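Local coordinates for glycoside Hydrolase Family 43_12 (PDB 7JVH), which probably hydrolyses glycosidic bonds in plant cell-wall polysaccharides or their oligosaccharides, as other family 43 glycoside hydrolases do, at residues P514-F528 with T531-A545. Numbering follows the deposited sequence.
Sequences PITLGVTTDGLNYQF and TLNGEKKNIGGPLDA
Gln527 has CG opposite its own backbone N (chi1 171°), and a bend at chi2 (65°) turns its amide to the corner of the neighbouring strand at Gly540. There Gln527 NE2 gives a nearly straight hydrogen bond to Gly540 O (2.8 Å), from above that carbonyl's plane. Gln527 NE2 also bonds Phe528 O (2.7 Å) on a lone pair. Both acceptors lie in the plane of the Gln527 amide, so the two bonds fix its rotation. The Asn538 amide stacks on it, the planes 9° apart, with Asn538 CG 3.5 Å from Gln527 NE2.

Beyond the corner the strands pair antiparallel at Tyr526 and Leu543. Tyr526 N bonds Leu543 O and Leu543 N bonds Tyr526 O, both at 2.8 Å. Ala545 N reaches Leu524 O, and Ala545 CA lies 3.7 Å from Tyr526 CE1, at the ring edge. On the face that carries Tyr526, Leu543 and Phe528, Leu543 CD1 lies 3.9 Å from Phe528 CD1. Tyr471 and Leu473 of strand 469-477 pack against this apolar side, consistent with the interior of a concanavalin A-like sandwich. Strand 515-522 joins in separately: Thr516 and Thr531 form an antiparallel hydrogen-bonded pair.

An alanine in place of Gln527 would probably leave Gly540 O without this donor and Asn538 without its stacking partner. The chemistry implies a split role: apolar side chains join the sheets, while one side-chain amide bridges backbone carbonyls where the strand turns.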
loop_
_atom_site.group_PDB
_atom_site.type_symbol
_atom_site.label_atom_id
_atom_site.label_comp_id
_atom_site.label_asym_id
_atom_site.label_seq_id
_atom_site.Cartn_x
_atom_site.Cartn_y
_atom_site.Cartn_z
ATOM N N PRO A 514 16.008 2.313 -30.234
ATOM C CA PRO A 514 15.458 2.372 -28.876
ATOM C C PRO A 514 16.420 3.117 -27.950
ATOM O O PRO A 514 17.629 3.195 -28.241
ATOM C CB PRO A 514 15.362 0.879 -28.483
ATOM C CG PRO A 514 15.327 0.138 -29.769
ATOM C CD PRO A 514 16.176 0.931 -30.717
ATOM N N ILE A 515 15.889 3.646 -26.850
ATOM C CA ILE A 515 16.689 4.337 -25.844
ATOM C C ILE A 515 16.347 3.779 -24.466
ATOM O O ILE A 515 15.203 3.381 -24.221
ATOM C CB ILE A 515 16.464 5.868 -25.901
ATOM C CG1 ILE A 515 17.419 6.602 -24.949
ATOM C CG2 ILE A 515 15.015 6.234 -25.582
ATOM C CD1 ILE A 515 17.349 8.110 -25.090
ATOM N N THR A 516 17.345 3.736 -23.579
ATOM C CA THR A 516 17.135 3.289 -22.211
ATOM C C THR A 516 17.276 4.489 -21.279
ATOM O O THR A 516 18.228 5.271 -21.419
ATOM C CB THR A 516 18.104 2.132 -21.814
ATOM O OG1 THR A 516 17.660 0.917 -22.414
ATOM C CG2 THR A 516 18.142 1.926 -20.315
ATOM N N LEU A 517 16.316 4.637 -20.356
ATOM C CA LEU A 517 16.394 5.637 -19.310
ATOM C C LEU A 517 16.552 4.927 -17.978
ATOM O O LEU A 517 16.002 3.842 -17.779
ATOM C CB LEU A 517 15.138 6.521 -19.308
ATOM C CG LEU A 517 14.778 7.205 -20.635
ATOM C CD1 LEU A 517 13.531 8.069 -20.426
ATOM C CD2 LEU A 517 15.948 8.012 -21.202
ATOM N N GLY A 518 17.309 5.542 -17.067
ATOM C CA GLY A 518 17.633 4.941 -15.792
ATOM C C GLY A 518 17.617 5.951 -14.664
ATOM O O GLY A 518 17.865 7.149 -14.900
ATOM N N VAL A 519 17.294 5.472 -13.451
ATOM C CA VAL A 519 17.399 6.253 -12.244
ATOM C C VAL A 519 17.924 5.350 -11.150
ATOM O O VAL A 519 17.599 4.154 -11.105
ATOM C CB VAL A 519 16.017 6.896 -11.826
ATOM C CG1 VAL A 519 14.993 5.841 -11.434
ATOM C CG2 VAL A 519 16.187 7.891 -10.682
ATOM N N THR A 520 18.756 5.917 -10.273
ATOM C CA THR A 520 19.293 5.214 -9.122
ATOM C C THR A 520 19.239 6.142 -7.917
ATOM O O THR A 520 19.495 7.337 -8.038
ATOM C CB THR A 520 20.750 4.728 -9.352
ATOM O OG1 THR A 520 21.228 4.021 -8.196
ATOM C CG2 THR A 520 21.699 5.912 -9.645
ATOM N N THR A 521 18.910 5.571 -6.754
ATOM C CA THR A 521 18.870 6.306 -5.503
ATOM C C THR A 521 19.688 5.565 -4.447
ATOM O O THR A 521 19.523 4.366 -4.257
ATOM C CB THR A 521 17.409 6.563 -4.992
ATOM O OG1 THR A 521 17.458 7.143 -3.689
ATOM C CG2 THR A 521 16.586 5.271 -4.913
ATOM N N ASP A 522 20.558 6.320 -3.766
ATOM C CA ASP A 522 21.368 5.844 -2.671
ATOM C C ASP A 522 20.708 6.080 -1.312
ATOM O O ASP A 522 21.365 6.002 -0.287
ATOM C CB ASP A 522 22.734 6.545 -2.703
ATOM C CG ASP A 522 22.640 8.027 -2.441
ATOM O OD1 ASP A 522 21.518 8.568 -2.372
ATOM O OD2 ASP A 522 23.717 8.645 -2.300
ATOM N N GLY A 523 19.404 6.393 -1.318
ATOM C CA GLY A 523 18.646 6.697 -0.114
ATOM C C GLY A 523 18.619 8.170 0.238
ATOM O O GLY A 523 17.714 8.596 0.954
ATOM N N LEU A 524 19.603 8.937 -0.253
ATOM C CA LEU A 524 19.718 10.372 -0.014
ATOM C C LEU A 524 19.336 11.226 -1.220
ATOM O O LEU A 524 18.745 12.290 -1.058
ATOM C CB LEU A 524 21.131 10.759 0.435
ATOM C CG LEU A 524 21.549 10.352 1.871
ATOM C CD1 LEU A 524 23.027 10.641 2.118
ATOM C CD2 LEU A 524 20.715 10.972 2.990
ATOM N N ASN A 525 19.722 10.782 -2.422
ATOM C CA ASN A 525 19.421 11.471 -3.693
ATOM C C ASN A 525 19.089 10.519 -4.821
ATOM O O ASN A 525 19.400 9.344 -4.742
ATOM C CB ASN A 525 20.577 12.379 -4.135
ATOM C CG ASN A 525 20.832 13.491 -3.156
ATOM O OD1 ASN A 525 20.121 14.528 -3.150
ATOM N ND2 ASN A 525 21.847 13.324 -2.336
ATOM N N TYR A 526 18.392 11.026 -5.837
ATOM C CA TYR A 526 18.052 10.292 -7.047
ATOM C C TYR A 526 18.915 10.885 -8.152
ATOM O O TYR A 526 19.056 12.105 -8.246
ATOM C CB TYR A 526 16.575 10.490 -7.404
ATOM C CG TYR A 526 15.577 9.756 -6.549
ATOM C CD1 TYR A 526 15.186 10.252 -5.311
ATOM C CD2 TYR A 526 14.998 8.570 -6.992
ATOM C CE1 TYR A 526 14.252 9.580 -4.530
ATOM C CE2 TYR A 526 14.072 7.884 -6.216
ATOM C CZ TYR A 526 13.698 8.408 -4.982
ATOM O OH TYR A 526 12.774 7.764 -4.190
ATOM N N GLN A 527 19.507 10.017 -8.975
ATOM C CA GLN A 527 20.363 10.412 -10.090
ATOM C C GLN A 527 19.816 9.727 -11.334
ATOM O O GLN A 527 19.743 8.499 -11.394
ATOM C CB GLN A 527 21.811 10.006 -9.873
ATOM C CG GLN A 527 22.714 10.188 -11.099
ATOM C CD GLN A 527 22.874 11.647 -11.511
ATOM O OE1 GLN A 527 23.433 12.415 -10.753
ATOM N NE2 GLN A 527 22.386 12.039 -12.719
ATOM N N PHE A 528 19.437 10.542 -12.320
ATOM C CA PHE A 528 18.905 10.078 -13.578
ATOM C C PHE A 528 20.039 9.917 -14.609
ATOM O O PHE A 528 21.121 10.489 -14.468
ATOM C CB PHE A 528 17.826 11.059 -14.071
ATOM C CG PHE A 528 16.491 10.878 -13.388
ATOM C CD1 PHE A 528 16.233 11.459 -12.153
ATOM C CD2 PHE A 528 15.492 10.127 -13.980
ATOM C CE1 PHE A 528 14.999 11.307 -11.538
ATOM C CE2 PHE A 528 14.245 9.967 -13.354
ATOM C CZ PHE A 528 14.009 10.557 -12.135
ATOM N N THR A 531 20.971 5.991 -21.713
ATOM C CA THR A 531 21.952 5.140 -22.366
ATOM C C THR A 531 21.528 4.973 -23.815
ATOM O O THR A 531 20.505 4.334 -24.103
ATOM C CB THR A 531 22.063 3.763 -21.691
ATOM O OG1 THR A 531 22.370 3.932 -20.298
ATOM C CG2 THR A 531 23.148 2.905 -22.410
ATOM N N LEU A 532 22.284 5.609 -24.715
ATOM C CA LEU A 532 21.993 5.586 -26.132
ATOM C C LEU A 532 23.092 4.738 -26.770
ATOM O O LEU A 532 23.656 3.871 -26.115
ATOM C CB LEU A 532 21.881 7.025 -26.708
ATOM C CG LEU A 532 20.800 7.225 -27.780
ATOM C CD1 LEU A 532 19.752 6.124 -27.730
ATOM C CD2 LEU A 532 20.153 8.603 -27.689
ATOM N N ASN A 533 23.371 4.972 -28.058
ATOM C CA ASN A 533 24.271 4.138 -28.872
ATOM C C ASN A 533 25.537 3.671 -28.129
ATOM O O ASN A 533 26.663 4.105 -28.409
ATOM C CB ASN A 533 24.604 4.848 -30.197
ATOM C CG ASN A 533 24.698 6.354 -30.042
ATOM O OD1 ASN A 533 25.427 6.849 -29.182
ATOM N ND2 ASN A 533 23.940 7.095 -30.855
ATOM N N GLY A 534 25.316 2.757 -27.173
ATOM C CA GLY A 534 26.354 2.129 -26.381
ATOM C C GLY A 534 26.442 2.657 -24.953
ATOM O O GLY A 534 26.295 1.913 -23.972
ATOM N N GLU A 535 26.685 3.971 -24.856
ATOM C CA GLU A 535 27.240 4.634 -23.674
ATOM C C GLU A 535 26.180 5.242 -22.739
ATOM O O GLU A 535 25.131 5.734 -23.190
ATOM C CB GLU A 535 28.203 5.716 -24.159
ATOM C CG GLU A 535 29.046 6.407 -23.113
ATOM C CD GLU A 535 29.718 7.670 -23.662
ATOM O OE1 GLU A 535 29.744 7.925 -24.899
ATOM O OE2 GLU A 535 30.235 8.429 -22.820
ATOM N N LYS A 536 26.475 5.216 -21.434
ATOM C CA LYS A 536 25.583 5.685 -20.376
ATOM C C LYS A 536 26.096 6.994 -19.784
ATOM O O LYS A 536 27.230 7.061 -19.329
ATOM C CB LYS A 536 25.491 4.647 -19.260
ATOM C CG LYS A 536 24.624 5.072 -18.087
ATOM C CD LYS A 536 24.554 3.981 -17.033
ATOM C CE LYS A 536 23.733 4.411 -15.830
ATOM N NZ LYS A 536 24.062 3.670 -14.603
ATOM N N LYS A 537 25.237 8.023 -19.770
ATOM C CA LYS A 537 25.574 9.343 -19.256
ATOM C C LYS A 537 24.529 9.802 -18.255
ATOM O O LYS A 537 23.333 9.620 -18.461
ATOM C CB LYS A 537 25.633 10.369 -20.392
ATOM C CG LYS A 537 26.575 10.016 -21.526
ATOM C CD LYS A 537 26.282 10.882 -22.745
ATOM C CE LYS A 537 27.439 10.884 -23.742
ATOM N NZ LYS A 537 26.946 11.027 -25.136
ATOM N N ASN A 538 25.003 10.397 -17.156
ATOM C CA ASN A 538 24.173 11.093 -16.191
ATOM C C ASN A 538 23.554 12.326 -16.831
ATOM O O ASN A 538 24.215 13.016 -17.586
ATOM C CB ASN A 538 25.014 11.526 -14.993
ATOM C CG ASN A 538 25.230 10.414 -13.993
ATOM O OD1 ASN A 538 24.688 9.320 -14.140
ATOM N ND2 ASN A 538 26.009 10.698 -12.943
ATOM N N ILE A 539 22.276 12.571 -16.537
ATOM C CA ILE A 539 21.582 13.812 -16.886
ATOM C C ILE A 539 21.001 14.400 -15.605
ATOM O O ILE A 539 20.313 13.722 -14.865
ATOM C CB ILE A 539 20.491 13.617 -17.963
ATOM C CG1 ILE A 539 19.725 14.922 -18.178
ATOM C CG2 ILE A 539 19.536 12.468 -17.615
ATOM C CD1 ILE A 539 19.285 15.141 -19.617
ATOM N N GLY A 540 21.333 15.664 -15.338
ATOM C CA GLY A 540 21.035 16.301 -14.070
ATOM C C GLY A 540 21.956 15.767 -12.990
ATOM O O GLY A 540 22.637 14.750 -13.178
ATOM N N GLY A 541 21.967 16.452 -11.845
ATOM C CA GLY A 541 22.775 16.072 -10.706
ATOM C C GLY A 541 21.947 15.256 -9.717
ATOM O O GLY A 541 20.876 14.749 -10.061
ATOM N N PRO A 542 22.430 15.086 -8.467
ATOM C CA PRO A 542 21.631 14.443 -7.419
ATOM C C PRO A 542 20.380 15.279 -7.040
ATOM O O PRO A 542 20.492 16.460 -6.734
ATOM C CB PRO A 542 22.609 14.361 -6.240
ATOM C CG PRO A 542 23.662 15.412 -6.519
ATOM C CD PRO A 542 23.764 15.514 -8.007
ATOM N N LEU A 543 19.210 14.637 -7.079
ATOM C CA LEU A 543 17.937 15.237 -6.705
ATOM C C LEU A 543 17.460 14.727 -5.350
ATOM O O LEU A 543 17.229 13.533 -5.186
ATOM C CB LEU A 543 16.890 14.893 -7.763
ATOM C CG LEU A 543 17.124 15.502 -9.142
ATOM C CD1 LEU A 543 16.277 14.763 -10.169
ATOM C CD2 LEU A 543 16.802 16.978 -9.081
ATOM N N ASP A 544 17.299 15.656 -4.397
ATOM C CA ASP A 544 16.951 15.346 -3.000
ATOM C C ASP A 544 15.847 14.304 -2.923
ATOM O O ASP A 544 14.778 14.476 -3.500
ATOM C CB ASP A 544 16.527 16.607 -2.251
ATOM C CG ASP A 544 16.488 16.432 -0.734
ATOM O OD1 ASP A 544 16.356 15.279 -0.220
ATOM O OD2 ASP A 544 16.561 17.478 -0.058
ATOM N N ALA A 545 16.135 13.215 -2.207
ATOM C CA ALA A 545 15.207 12.100 -2.033
ATOM C C ALA A 545 14.042 12.460 -1.104
ATOM O O ALA A 545 12.980 11.842 -1.165
ATOM C CB ALA A 545 15.957 10.876 -1.489
#